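Local coordinates for protein bile salt hydrolase/transferase (Clostridium perfringens, PDB 2BJF) that hydrolyses the amide bond of glycine- and taurine-conjugated bile salts, releasing free bile acids, and also acts as a bile acid amine N-acyltransferase, at residues A226-R231 against N257-V262. Numbering follows the deposited sequence.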
# COMPACT_ATOMS: atom_id res chain seq x y z
N ALA A 226 6.92 -11.60 -3.80
CA ALA A 226 5.69 -11.17 -4.46
C ALA A 226 5.75 -9.70 -4.91
O ALA A 226 5.37 -9.37 -6.03
CB ALA A 226 4.48 -11.42 -3.57
N SER A 227 6.24 -8.83 -4.03
CA SER A 227 6.35 -7.41 -4.34
C SER A 227 7.37 -7.15 -5.45
O SER A 227 7.13 -6.32 -6.34
CB SER A 227 6.70 -6.61 -3.09
OG SER A 227 5.63 -6.67 -2.16
N ARG A 228 8.50 -7.86 -5.40
CA ARG A 228 9.52 -7.74 -6.43
C ARG A 228 9.02 -8.22 -7.79
O ARG A 228 9.33 -7.62 -8.81
CB ARG A 228 10.81 -8.46 -6.01
CG ARG A 228 11.54 -7.76 -4.87
CD ARG A 228 12.90 -8.39 -4.58
NE ARG A 228 12.80 -9.65 -3.83
CZ ARG A 228 12.85 -10.86 -4.37
NH1 ARG A 228 12.99 -11.01 -5.69
NH2 ARG A 228 12.76 -11.94 -3.60
N PHE A 229 8.24 -9.30 -7.79
CA PHE A 229 7.63 -9.83 -9.01
C PHE A 229 6.77 -8.77 -9.69
O PHE A 229 6.89 -8.54 -10.89
CB PHE A 229 6.81 -11.10 -8.71
CG PHE A 229 6.39 -11.87 -9.94
CD1 PHE A 229 7.05 -13.03 -10.31
CD2 PHE A 229 5.31 -11.44 -10.72
CE1 PHE A 229 6.66 -13.76 -11.44
CE2 PHE A 229 4.91 -12.15 -11.85
CZ PHE A 229 5.59 -13.32 -12.21
N ILE A 230 5.90 -8.13 -8.91
CA ILE A 230 5.03 -7.07 -9.43
C ILE A 230 5.85 -5.94 -10.04
O ILE A 230 5.59 -5.53 -11.18
CB ILE A 230 4.06 -6.52 -8.34
CG1 ILE A 230 3.16 -7.65 -7.78
CG2 ILE A 230 3.23 -5.35 -8.88
CD1 ILE A 230 2.31 -8.39 -8.81
N ARG A 231 6.85 -5.45 -9.31
CA ARG A 231 7.66 -4.33 -9.78
C ARG A 231 8.40 -4.64 -11.09
O ARG A 231 8.29 -3.87 -12.04
CB ARG A 231 8.64 -3.86 -8.70
CG ARG A 231 7.96 -3.19 -7.51
CD ARG A 231 8.81 -2.06 -6.92
NE ARG A 231 10.13 -2.49 -6.45
CZ ARG A 231 10.36 -3.11 -5.29
NH1 ARG A 231 9.36 -3.41 -4.46
NH2 ARG A 231 11.60 -3.45 -4.96
N ASN A 257 18.01 -3.29 -10.82
CA ASN A 257 18.43 -2.41 -9.71
C ASN A 257 17.25 -2.04 -8.81
O ASN A 257 17.41 -1.89 -7.60
CB ASN A 257 19.09 -1.13 -10.23
CG ASN A 257 20.53 -1.34 -10.71
OD1 ASN A 257 21.15 -0.40 -11.22
ND2 ASN A 257 21.06 -2.55 -10.56
N ASN A 258 16.07 -1.89 -9.41
CA ASN A 258 14.87 -1.49 -8.68
C ASN A 258 14.42 -2.52 -7.64
O ASN A 258 13.80 -2.16 -6.64
CB ASN A 258 13.73 -1.19 -9.65
CG ASN A 258 12.48 -0.71 -8.94
OD1 ASN A 258 11.56 -1.49 -8.70
ND2 ASN A 258 12.45 0.57 -8.59
N VAL A 259 14.75 -3.78 -7.88
CA VAL A 259 14.37 -4.87 -6.97
C VAL A 259 15.58 -5.46 -6.23
O VAL A 259 15.47 -6.50 -5.58
CB VAL A 259 13.56 -5.98 -7.69
CG1 VAL A 259 12.17 -5.47 -8.07
CG2 VAL A 259 14.30 -6.51 -8.92
N ALA A 260 16.72 -4.78 -6.31
CA ALA A 260 17.93 -5.20 -5.63
C ALA A 260 17.86 -4.93 -4.13
O ALA A 260 17.37 -3.88 -3.70
CB ALA A 260 19.15 -4.52 -6.24
N MET A 261 18.35 -5.88 -3.33
CA MET A 261 18.40 -5.72 -1.88
C MET A 261 19.62 -4.89 -1.46
O MET A 261 20.70 -5.01 -2.05
CB MET A 261 18.42 -7.08 -1.18
CG MET A 261 17.13 -7.87 -1.35
SD MET A 261 17.24 -9.50 -0.61
CE MET A 261 15.71 -10.22 -1.19
N VAL A 262 19.42 -4.07 -0.44
CA VAL A 262 20.41 -3.11 0.04
C VAL A 262 20.83 -3.47 1.47
O VAL A 262 19.98 -3.77 2.31
CB VAL A 262 19.85 -1.66 0.01
CG1 VAL A 262 20.91 -0.64 0.42
CG2 VAL A 262 19.30 -1.32 -1.38
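Where Arg228 on helix 225-243 meets Val259, in the type I turn from Asn257 to Ala260, the two backbones come within 5.7 Å, measured between the CA atoms of this pair. The contact belongs to an Ntn-hydrolase fold: it joins the start of one helix to the loop through which helix 249-257 leads on to strand 275-283, and it illustrates how arginines one helical turn apart can serve different ends. Arg231 takes hold of Asn258 side-on, binding one residue at both side chain and backbone. Its NE donates to Asn258 OD1 at 2.8 Å, with OD1 almost exactly in the guanidinium plane, while NH2 donates to Asn258 O at 3.1 Å in a straighter bond (161°). Guanidinium and amide planes stand 76° apart, and bends at chi2 and chi3 of Arg231 turn the group onto the loop. NH1 is spoken for by the carbonyls of Pro220 and Asp222, so that all three nitrogens hold backbone or amide oxygens and the rotation of the group is fixed. Val259 touches both arginines through CG1, 3.8 Å from Arg231 NH2 and 3.9 Å from Arg228 CB. Arg228 lays CB and CG against CB and CG1 of Val259, and its CD touches Val259 O at 3.3 Å. Its NE bonds Phe223 O, just before the helix; the bonds from NH1 to O of Cys2, the probable nucleophile, and from NH2 to OD1 of Asn175, in the taurine pocket, reach the catalytic site. Met261, extended beyond CG, crosses this arginine at about a right angle and sets its CE 4.0 Å from Arg228 NE.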